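Side-chain contacts in chloramphenicol acetyltransferase (Aliivibrio fischeri, PDB 6PXA), which probably transfers an acetyl group from acetyl-CoA to chloramphenicol, as a left-handed beta-helix acyltransferase of the hexapeptide-repeat family: residues H38-T41 against F42-A46; Y49-D53 against A54-E58; W191-Q194 against H195-T199. All coordinates share one frame; numbering follows the deposited sequence.

Contact 1 of 3, residues H38-T41 against F42-A46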
ATOM      1  N   HIS B  38      11.069  -2.997  -5.787  1.00 37.22           N
ATOM      2  CA  HIS B  38      11.189  -3.061  -4.336  1.00 36.06           C
ATOM      3  C   HIS B  38      12.551  -3.556  -3.863  1.00 40.50           C
ATOM      4  O   HIS B  38      12.701  -3.877  -2.683  1.00 42.88           O
ATOM      5  CB  HIS B  38      10.034  -3.883  -3.771  1.00 32.39           C
ATOM      6  CG  HIS B  38       8.693  -3.267  -4.057  1.00 33.32           C
ATOM      7  ND1 HIS B  38       8.118  -3.290  -5.309  1.00 36.27           N
ATOM      8  CD2 HIS B  38       7.857  -2.541  -3.273  1.00 34.21           C
ATOM      9  CE1 HIS B  38       6.965  -2.638  -5.280  1.00 36.87           C
ATOM     10  NE2 HIS B  38       6.796  -2.153  -4.060  1.00 34.60           N
ATOM     11  N   SER B  39      13.538  -3.627  -4.760  1.00 37.57           N
ATOM     12  CA  SER B  39      14.973  -3.636  -4.456  1.00 37.31           C
ATOM     13  C   SER B  39      15.544  -4.962  -3.979  1.00 43.33           C
ATOM     14  O   SER B  39      16.712  -5.246  -4.248  1.00 52.69           O
ATOM     15  CB  SER B  39      15.322  -2.568  -3.415  1.00 43.16           C
ATOM     16  OG  SER B  39      15.039  -1.263  -3.912  1.00 50.65           O
ATOM     17  N   LYS B  40      14.773  -5.767  -3.266  1.00 45.91           N
ATOM     18  CA  LYS B  40      15.356  -6.898  -2.553  1.00 50.58           C
ATOM     19  C   LYS B  40      14.846  -8.223  -3.110  1.00 42.00           C
ATOM     20  O   LYS B  40      13.887  -8.270  -3.885  1.00 37.04           O
ATOM     21  CB  LYS B  40      15.063  -6.765  -1.058  1.00 53.95           C
ATOM     22  CG  LYS B  40      15.834  -5.640  -0.360  1.00 53.23           C
ATOM     23  CD  LYS B  40      15.207  -5.342   1.005  1.00 58.22           C
ATOM     24  CE  LYS B  40      15.918  -4.219   1.752  1.00 62.89           C
ATOM     25  NZ  LYS B  40      17.186  -4.688   2.373  1.00 71.52           N
ATOM     26  N   THR B  41      15.505  -9.318  -2.708  1.00 39.90           N
ATOM     27  CA  THR B  41      15.114 -10.638  -3.182  1.00 42.37           C
ATOM     28  C   THR B  41      13.748 -11.035  -2.648  1.00 43.14           C
ATOM     29  O   THR B  41      13.255 -10.510  -1.639  1.00 39.63           O
ATOM     30  CB  THR B  41      16.088 -11.728  -2.736  1.00 42.57           C
ATOM     31  OG1 THR B  41      16.009 -11.869  -1.308  1.00 43.58           O
ATOM     32  CG2 THR B  41      17.531 -11.431  -3.142  1.00 41.70           C
ATOM     33  N   PHE B  42      13.170 -12.030  -3.320  1.00 37.84           N
ATOM     34  CA  PHE B  42      11.886 -12.592  -2.925  1.00 34.68           C
ATOM     35  C   PHE B  42      11.873 -12.983  -1.444  1.00 40.66           C
ATOM     36  O   PHE B  42      10.936 -12.644  -0.710  1.00 40.97           O
ATOM     37  CB  PHE B  42      11.592 -13.799  -3.820  1.00 34.46           C
ATOM     38  CG  PHE B  42      10.281 -14.474  -3.535  1.00 35.75           C
ATOM     39  CD1 PHE B  42       9.098 -13.890  -3.923  1.00 41.14           C
ATOM     40  CD2 PHE B  42      10.243 -15.716  -2.922  1.00 38.26           C
ATOM     41  CE1 PHE B  42       7.886 -14.507  -3.676  1.00 45.31           C
ATOM     42  CE2 PHE B  42       9.033 -16.347  -2.675  1.00 43.92           C
ATOM     43  CZ  PHE B  42       7.853 -15.738  -3.049  1.00 45.54           C
ATOM     44  N   GLU B  43      12.919 -13.685  -0.976  1.00 42.35           N
ATOM     45  CA  GLU B  43      12.928 -14.164   0.407  1.00 40.17           C
ATOM     46  C   GLU B  43      13.200 -13.072   1.428  1.00 41.87           C
ATOM     47  O   GLU B  43      12.903 -13.268   2.609  1.00 45.72           O
ATOM     48  CB  GLU B  43      13.964 -15.284   0.604  1.00 37.36           C
ATOM     49  CG  GLU B  43      13.508 -16.601   0.013  1.00 41.02           C
ATOM     50  CD  GLU B  43      14.382 -17.768   0.460  1.00 49.32           C
ATOM     51  OE1 GLU B  43      15.597 -17.758   0.185  1.00 52.64           O
ATOM     52  OE2 GLU B  43      13.840 -18.685   1.099  1.00 51.04           O
ATOM     53  N   GLU B  44      13.748 -11.931   1.031  1.00 43.73           N
ATOM     54  CA  GLU B  44      13.989 -10.914   2.043  1.00 45.01           C
ATOM     55  C   GLU B  44      12.945  -9.812   2.057  1.00 45.62           C
ATOM     56  O   GLU B  44      12.885  -9.072   3.035  1.00 51.69           O
ATOM     57  CB  GLU B  44      15.388 -10.320   1.895  1.00 52.13           C
ATOM     58  CG  GLU B  44      15.667  -9.654   0.609  1.00 63.63           C
ATOM     59  CD  GLU B  44      17.152  -9.475   0.373  1.00 66.91           C
ATOM     60  OE1 GLU B  44      17.523  -8.744  -0.567  1.00 67.12           O
ATOM     61  OE2 GLU B  44      17.950 -10.069   1.127  1.00 69.64           O
ATOM     62  N   GLN B  45      12.075  -9.736   1.053  1.00 42.03           N
ATOM     63  CA  GLN B  45      11.161  -8.604   0.862  1.00 38.89           C
ATOM     64  C   GLN B  45       9.709  -9.035   0.690  1.00 36.01           C
ATOM     65  O   GLN B  45       8.807  -8.413   1.249  1.00 41.13           O
ATOM     66  CB  GLN B  45      11.637  -7.812  -0.384  1.00 51.23           C
ATOM     67  CG  GLN B  45      10.783  -6.617  -0.775  1.00 58.01           C
ATOM     68  CD  GLN B  45      10.903  -5.484   0.212  1.00 56.30           C
ATOM     69  OE1 GLN B  45      11.921  -5.345   0.882  1.00 60.44           O
ATOM     70  NE2 GLN B  45       9.861  -4.671   0.313  1.00 55.48           N
ATOM     71  N   ALA B  46       9.464 -10.095  -0.067  1.00 39.21           N
ATOM     72  CA  ALA B  46       8.117 -10.553  -0.374  1.00 36.32           C
ATOM     73  C   ALA B  46       7.560 -11.518   0.664  1.00 35.82           C
ATOM     74  O   ALA B  46       6.352 -11.510   0.931  1.00 38.01           O
ATOM     75  CB  ALA B  46       8.110 -11.233  -1.750  1.00 40.27           C
TER

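Contact 2 of 3, residues Y49-D53 against A54-E58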
ATOM      1  N   TYR B  49       7.990 -12.675   7.844  1.00 35.48           N
ATOM      2  CA  TYR B  49       7.769 -13.268   9.160  1.00 35.15           C
ATOM      3  C   TYR B  49       7.794 -14.785   9.109  1.00 32.58           C
ATOM      4  O   TYR B  49       7.165 -15.434   9.939  1.00 32.31           O
ATOM      5  CB  TYR B  49       6.459 -12.785   9.797  1.00 30.42           C
ATOM      6  CG  TYR B  49       6.318 -11.273   9.775  1.00 31.54           C
ATOM      7  CD1 TYR B  49       7.042 -10.478  10.657  1.00 35.50           C
ATOM      8  CD2 TYR B  49       5.460 -10.644   8.862  1.00 33.67           C
ATOM      9  CE1 TYR B  49       6.914  -9.092  10.662  1.00 38.01           C
ATOM     10  CE2 TYR B  49       5.322  -9.226   8.868  1.00 32.14           C
ATOM     11  CZ  TYR B  49       6.060  -8.468   9.747  1.00 36.81           C
ATOM     12  OH  TYR B  49       5.936  -7.075   9.742  1.00 38.27           O
ATOM     13  N   LEU B  50       8.531 -15.351   8.153  1.00 31.60           N
ATOM     14  CA  LEU B  50       8.696 -16.811   8.032  1.00 29.77           C
ATOM     15  C   LEU B  50       9.992 -17.254   8.716  1.00 32.51           C
ATOM     16  O   LEU B  50      11.093 -17.027   8.195  1.00 34.81           O
ATOM     17  CB  LEU B  50       8.689 -17.219   6.562  1.00 36.45           C
ATOM     18  CG  LEU B  50       8.571 -18.731   6.375  1.00 37.80           C
ATOM     19  CD1 LEU B  50       7.360 -19.228   7.114  1.00 40.69           C
ATOM     20  CD2 LEU B  50       8.412 -19.020   4.928  1.00 44.40           C
ATOM     21  N   LEU B  51       9.858 -17.903   9.881  1.00 32.42           N
ATOM     22  CA  LEU B  51      11.031 -18.422  10.581  1.00 40.88           C
ATOM     23  C   LEU B  51      11.902 -19.252   9.646  1.00 41.32           C
ATOM     24  O   LEU B  51      11.412 -20.055   8.850  1.00 40.83           O
ATOM     25  CB  LEU B  51      10.610 -19.273  11.796  1.00 40.09           C
ATOM     26  CG  LEU B  51      10.067 -18.493  13.011  1.00 41.96           C
ATOM     27  CD1 LEU B  51       9.637 -19.434  14.128  1.00 43.78           C
ATOM     28  CD2 LEU B  51      11.123 -17.519  13.534  1.00 43.44           C
ATOM     29  N   GLY B  52      13.206 -19.046   9.735  1.00 39.66           N
ATOM     30  CA  GLY B  52      14.145 -19.768   8.910  1.00 42.87           C
ATOM     31  C   GLY B  52      14.687 -18.954   7.766  1.00 48.08           C
ATOM     32  O   GLY B  52      15.558 -19.436   7.036  1.00 47.98           O
ATOM     33  N   ASP B  53      14.210 -17.725   7.605  1.00 43.63           N
ATOM     34  CA  ASP B  53      14.764 -16.828   6.611  1.00 40.61           C
ATOM     35  C   ASP B  53      16.108 -16.333   7.126  1.00 50.52           C
ATOM     36  O   ASP B  53      16.612 -16.786   8.160  1.00 48.75           O
ATOM     37  CB  ASP B  53      13.779 -15.698   6.311  1.00 49.64           C
ATOM     38  CG  ASP B  53      13.412 -14.874   7.554  1.00 53.99           C
ATOM     39  OD1 ASP B  53      13.987 -15.104   8.653  1.00 44.02           O
ATOM     40  OD2 ASP B  53      12.553 -13.963   7.412  1.00 55.08           O
ATOM     41  N   ALA B  54      16.678 -15.356   6.415  1.00 55.54           N
ATOM     42  CA  ALA B  54      18.003 -14.834   6.753  1.00 58.43           C
ATOM     43  C   ALA B  54      18.103 -14.284   8.174  1.00 58.92           C
ATOM     44  O   ALA B  54      19.085 -14.607   8.863  1.00 65.74           O
ATOM     45  CB  ALA B  54      18.411 -13.774   5.720  1.00 56.10           C
ATOM     46  N   PRO B  55      17.175 -13.450   8.669  1.00 61.72           N
ATOM     47  CA  PRO B  55      17.355 -12.891  10.020  1.00 63.91           C
ATOM     48  C   PRO B  55      17.035 -13.855  11.152  1.00 60.35           C
ATOM     49  O   PRO B  55      17.421 -13.579  12.296  1.00 58.94           O
ATOM     50  CB  PRO B  55      16.391 -11.689  10.047  1.00 60.98           C
ATOM     51  CG  PRO B  55      15.951 -11.483   8.624  1.00 68.31           C
ATOM     52  CD  PRO B  55      16.030 -12.820   7.981  1.00 68.60           C
ATOM     53  N   THR B  56      16.356 -14.974  10.889  1.00 55.22           N
ATOM     54  CA  THR B  56      16.022 -15.921  11.948  1.00 48.83           C
ATOM     55  C   THR B  56      16.635 -17.300  11.732  1.00 58.63           C
ATOM     56  O   THR B  56      16.210 -18.266  12.376  1.00 56.89           O
ATOM     57  CB  THR B  56      14.511 -16.070  12.081  1.00 44.12           C
ATOM     58  OG1 THR B  56      13.979 -16.589  10.849  1.00 40.81           O
ATOM     59  CG2 THR B  56      13.879 -14.723  12.438  1.00 41.62           C
ATOM     60  N   GLN B  57      17.617 -17.423  10.838  1.00 55.98           N
ATOM     61  CA  GLN B  57      18.093 -18.749  10.474  1.00 55.20           C
ATOM     62  C   GLN B  57      18.732 -19.444  11.671  1.00 57.09           C
ATOM     63  O   GLN B  57      18.372 -20.579  12.008  1.00 56.23           O
ATOM     64  CB  GLN B  57      19.080 -18.659   9.316  1.00 60.26           C
ATOM     65  CG  GLN B  57      19.840 -19.951   9.118  1.00 72.49           C
ATOM     66  CD  GLN B  57      20.653 -19.958   7.854  1.00 83.01           C
ATOM     67  OE1 GLN B  57      20.848 -18.918   7.219  1.00 83.96           O
ATOM     68  NE2 GLN B  57      21.133 -21.136   7.473  1.00 90.08           N
ATOM     69  N   GLU B  58      19.677 -18.767  12.328  1.00 61.62           N
ATOM     70  CA  GLU B  58      20.357 -19.342  13.480  1.00 65.06           C
ATOM     71  C   GLU B  58      19.366 -19.748  14.564  1.00 71.16           C
ATOM     72  O   GLU B  58      19.515 -20.806  15.190  1.00 73.30           O
ATOM     73  CB  GLU B  58      21.382 -18.354  14.027  1.00 71.94           C
ATOM     74  CG  GLU B  58      22.804 -18.617  13.553  1.00 82.83           C
ATOM     75  CD  GLU B  58      23.854 -18.092  14.526  1.00 96.44           C
ATOM     76  OE1 GLU B  58      23.485 -17.742  15.670  1.00 99.72           O
ATOM     77  OE2 GLU B  58      25.047 -18.036  14.151  1.00103.25           O
TER

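Contact 3 of 3, residues W191-Q194 against H195-T199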
ATOM      1  N   TRP B 191       1.963 -31.538 -17.189  1.00 63.36           N
ATOM      2  CA  TRP B 191       2.384 -32.295 -18.362  1.00 63.27           C
ATOM      3  C   TRP B 191       3.907 -32.319 -18.476  1.00 59.44           C
ATOM      4  O   TRP B 191       4.584 -31.385 -18.028  1.00 57.62           O
ATOM      5  CB  TRP B 191       1.814 -31.674 -19.638  1.00 55.93           C
ATOM      6  CG  TRP B 191       0.335 -31.693 -19.758  1.00 55.80           C
ATOM      7  CD1 TRP B 191      -0.552 -32.217 -18.871  1.00 61.26           C
ATOM      8  CD2 TRP B 191      -0.441 -31.153 -20.833  1.00 59.28           C
ATOM      9  NE1 TRP B 191      -1.835 -32.035 -19.325  1.00 62.80           N
ATOM     10  CE2 TRP B 191      -1.794 -31.390 -20.531  1.00 56.62           C
ATOM     11  CE3 TRP B 191      -0.121 -30.477 -22.018  1.00 55.30           C
ATOM     12  CZ2 TRP B 191      -2.834 -30.976 -21.374  1.00 56.15           C
ATOM     13  CZ3 TRP B 191      -1.148 -30.073 -22.850  1.00 55.60           C
ATOM     14  CH2 TRP B 191      -2.487 -30.331 -22.528  1.00 57.60           C
ATOM     15  N   PRO B 192       4.468 -33.342 -19.128  1.00 59.56           N
ATOM     16  CA  PRO B 192       5.897 -33.299 -19.449  1.00 60.49           C
ATOM     17  C   PRO B 192       6.205 -32.072 -20.286  1.00 59.03           C
ATOM     18  O   PRO B 192       5.349 -31.559 -21.015  1.00 62.06           O
ATOM     19  CB  PRO B 192       6.132 -34.597 -20.237  1.00 62.98           C
ATOM     20  CG  PRO B 192       4.966 -35.485 -19.879  1.00 64.30           C
ATOM     21  CD  PRO B 192       3.817 -34.527 -19.718  1.00 63.85           C
ATOM     22  N   LEU B 193       7.438 -31.581 -20.153  1.00 59.41           N
ATOM     23  CA  LEU B 193       7.760 -30.277 -20.725  1.00 58.26           C
ATOM     24  C   LEU B 193       7.573 -30.263 -22.236  1.00 58.87           C
ATOM     25  O   LEU B 193       7.136 -29.255 -22.799  1.00 57.78           O
ATOM     26  CB  LEU B 193       9.187 -29.882 -20.356  1.00 61.99           C
ATOM     27  CG  LEU B 193       9.848 -28.759 -21.154  1.00 61.13           C
ATOM     28  CD1 LEU B 193       9.131 -27.404 -20.958  1.00 63.78           C
ATOM     29  CD2 LEU B 193      11.317 -28.656 -20.771  1.00 61.16           C
ATOM     30  N   GLN B 194       7.876 -31.374 -22.916  1.00 60.96           N
ATOM     31  CA  GLN B 194       7.725 -31.387 -24.367  1.00 62.02           C
ATOM     32  C   GLN B 194       6.260 -31.253 -24.785  1.00 61.00           C
ATOM     33  O   GLN B 194       5.973 -30.749 -25.872  1.00 61.45           O
ATOM     34  CB  GLN B 194       8.344 -32.666 -24.956  1.00 68.70           C
ATOM     35  CG  GLN B 194       8.458 -32.672 -26.485  1.00 70.38           C
ATOM     36  CD  GLN B 194       9.264 -31.497 -27.039  1.00 76.32           C
ATOM     37  OE1 GLN B 194      10.424 -31.294 -26.678  1.00 78.91           O
ATOM     38  NE2 GLN B 194       8.643 -30.716 -27.918  1.00 72.67           N
ATOM     39  N   HIS B 195       5.319 -31.690 -23.947  1.00 60.05           N
ATOM     40  CA  HIS B 195       3.909 -31.550 -24.297  1.00 59.43           C
ATOM     41  C   HIS B 195       3.444 -30.111 -24.114  1.00 59.07           C
ATOM     42  O   HIS B 195       2.591 -29.624 -24.862  1.00 57.36           O
ATOM     43  CB  HIS B 195       3.052 -32.490 -23.450  1.00 59.58           C
ATOM     44  CG  HIS B 195       3.022 -33.899 -23.955  1.00 66.36           C
ATOM     45  ND1 HIS B 195       2.635 -34.220 -25.239  1.00 64.57           N
ATOM     46  CD2 HIS B 195       3.302 -35.078 -23.342  1.00 68.88           C
ATOM     47  CE1 HIS B 195       2.694 -35.531 -25.401  1.00 65.92           C
ATOM     48  NE2 HIS B 195       3.093 -36.073 -24.265  1.00 65.94           N
ATOM     49  N   ILE B 196       3.975 -29.432 -23.105  1.00 55.91           N
ATOM     50  CA  ILE B 196       3.689 -28.012 -22.942  1.00 56.59           C
ATOM     51  C   ILE B 196       4.278 -27.227 -24.100  1.00 58.81           C
ATOM     52  O   ILE B 196       3.622 -26.347 -24.669  1.00 69.32           O
ATOM     53  CB  ILE B 196       4.216 -27.518 -21.586  1.00 52.94           C
ATOM     54  CG1 ILE B 196       3.531 -28.302 -20.460  1.00 52.61           C
ATOM     55  CG2 ILE B 196       3.982 -25.993 -21.430  1.00 53.75           C
ATOM     56  CD1 ILE B 196       3.975 -27.948 -19.057  1.00 51.87           C
ATOM     57  N   LYS B 197       5.524 -27.526 -24.463  1.00 56.52           N
ATOM     58  CA  LYS B 197       6.111 -26.930 -25.654  1.00 66.59           C
ATOM     59  C   LYS B 197       5.248 -27.199 -26.883  1.00 59.37           C
ATOM     60  O   LYS B 197       4.910 -26.270 -27.628  1.00 65.63           O
ATOM     61  CB  LYS B 197       7.534 -27.454 -25.842  1.00 65.84           C
ATOM     62  CG  LYS B 197       8.445 -27.075 -24.684  1.00 62.83           C
ATOM     63  CD  LYS B 197       9.882 -27.501 -24.929  1.00 67.33           C
ATOM     64  CE  LYS B 197      10.474 -26.779 -26.122  1.00 76.00           C
ATOM     65  NZ  LYS B 197      11.934 -27.035 -26.257  1.00 77.77           N
ATOM     66  N   ASN B 198       4.841 -28.463 -27.081  1.00 61.75           N
ATOM     67  CA  ASN B 198       4.082 -28.833 -28.276  1.00 66.63           C
ATOM     68  C   ASN B 198       2.758 -28.094 -28.364  1.00 66.78           C
ATOM     69  O   ASN B 198       2.256 -27.852 -29.467  1.00 68.89           O
ATOM     70  CB  ASN B 198       3.802 -30.339 -28.312  1.00 66.21           C
ATOM     71  CG  ASN B 198       5.033 -31.158 -28.609  1.00 65.19           C
ATOM     72  OD1 ASN B 198       6.066 -30.622 -29.004  1.00 67.26           O
ATOM     73  ND2 ASN B 198       4.930 -32.471 -28.427  1.00 66.26           N
ATOM     74  N   THR B 199       2.157 -27.757 -27.229  1.00 61.84           N
ATOM     75  CA  THR B 199       0.853 -27.117 -27.251  1.00 72.74           C
ATOM     76  C   THR B 199       0.944 -25.626 -26.970  1.00 63.02           C
ATOM     77  O   THR B 199      -0.084 -24.981 -26.740  1.00 56.28           O
ATOM     78  CB  THR B 199      -0.077 -27.807 -26.261  1.00 89.12           C
ATOM     79  OG1 THR B 199       0.281 -29.190 -26.184  1.00103.01           O
ATOM     80  CG2 THR B 199      -1.489 -27.730 -26.760  1.00 94.47           C
TER

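Contact 1 of 3, residues H38-T41 against F42-A46
The backbone O of Thr41 accepts two amide hydrogens from the first turn of helix 42-46: Glu44 N at 3.1 Å, standing above the carbonyl plane, and Gln45 N in a weak, strongly bent bond. Thr41 and Glu44 also form a capping box, in which each side chain serves the other's backbone NH. Thr41 OG1 accepts from Glu44 N over 3.3 Å, and Glu44 OE1 takes the NH of Thr41 at 3.0 Å in a straighter bond (166°), met from above the carboxylate plane. Glu44 can reach back because its CG lies between the backbone N and the carbonyl carbon (chi1 61°), from where an otherwise extended chain runs across Thr41. Threonine suits the N-cap through its short hydroxyl; glutamate is long enough to close the box, and its negative charge would probably be welcome at a helix N-terminus. Lys40 crosses the side chains of Glu44 and Gln45 at about a right angle, its CB 3.2 Å from Glu44 OE1 and its CD 3.3 Å from Gln45 OE1. Lys40 NZ stays 5.0 Å from Glu44 OE1, too far for a salt bridge, though the opposite charges probably attract weakly. The cap turns the loop after strand 32-34 into helix 42-46, with His38 bonded to Ser81 and Glu133, the Phe42 ring against Tyr33 of that strand, and Ala46 hydrogen-bonded through its backbone to Phe85 of strand 84-86.

Contact 2 of 3, residues Y49-D53 against A54-E58
Residues Leu50 to Asp53 make a type II beta turn, after which the chain bends again through Ala54 and Pro55, bringing the CA of Gln57, the first residue of helix 57-60, to 4.4 Å from the CA of Gly52. Glycine fits the third position of the first turn, where phi is positive (103°) and a side chain would press on the preceding carbonyl. Gly52 N donates to Thr56 OG1 at 2.8 Å (150°). The same hydroxyl donates to Asp53 OD1 at 2.7 Å, so it accepts from the Gly52 amide and gives its proton to the carboxylate, which fixes its rotation. Asp53 CG sits between its backbone N and carbonyl carbon (chi1 59°), which folds the carboxylate forward over the following residues. There OD1 receives two donors from opposite faces of its plane: the Thr56 hydroxyl on the anti side, and Thr56 N at 3.3 Å, nearly in line with the C-O bond. Thr56 N also donates to Asp53 O, again at 3.3 Å and above the carbonyl plane. Asp53 OD1 and O thus both take the NH three residues on, a beta turn from Asp53 to Thr56 backed by its own side chain, in the manner of a helix N-cap, though the N-cap of helix 57-60 is Thr56. Pro55, with no NH to satisfy, suits the middle of this bend, and its CD lies 3.1 Å from Asp53 OD1. Leu51 lays CD2 across the base of Thr56, 4.0 Å from its CB, while also packing on Phe65 and on Trp10 of the third subunit, beside a bound taurocholate. The other carboxylate oxygen, Asp53 OD2, accepts from the indole NE1 of that same Trp10, tying the turn to the trimer interface.

Contact 3 of 3, residues W191-Q194 against H195-T199
Helix 193-198, in the C-terminal helical region that follows the beta-helix, is capped at its start by Pro192, whose carbonyl O accepts His195 N at 2.9 Å from above its plane and Ile196 N at 3.3 Å within it. A proline suits this N-cap position because the start of a helix makes no demand on its missing NH. Its ring lies beside the His195 imidazole, with Pro192 CD 3.7 Å from His195 CD2 at the ring edge. Along the helix, four residues apart, Gln194 NE2 donates to Asn198 OD1 at 2.8 Å. The acceptor is in the plane of the glutamine amide, whereas the donor stands above the asparagine carbonyl plane, the two amides being turned 48° apart. A bend at chi2 (57°) brings the glutamine end round to its partner. On the buried side Trp191 CB packs on Ile196 CG1 at 3.9 Å, and the ring edge at CZ3 comes 3.7 Å from Thr199 OG1. That hydroxyl donates to His195 O at 2.7 Å, an oxygen that also accepts Thr199 N, just where the chain leaves helical geometry. Helix 208-219 packs against Trp191 and Thr199, Phe215 meeting the indole, and its Tyr214 OH bonds His195 ND1 and Asn198 ND2, while Leu193 and Ile196 pack on Phe108 of the second subunit.

How the contacts relate
All three contacts are local and close a turn at or near a helix start, but with different chemistry. In contact 1 the cap is reciprocal and partly buried; in contact 2 a buried hydroxyl and carboxylate do the work; in contact 3 backbone bonds dominate, with an amide pair on the exposed side and an aromatic-aliphatic cluster on the buried one. Contacts 1 and 2 are neighbours, their centres about 14 Å apart, before and after strand 47-48 in the chain. Contact 3 lies among the C-terminal helices, its centre about 31 Å and 37 Å from theirs. Each also meets another subunit: the second for contacts 1 and 3, the third for contact 2.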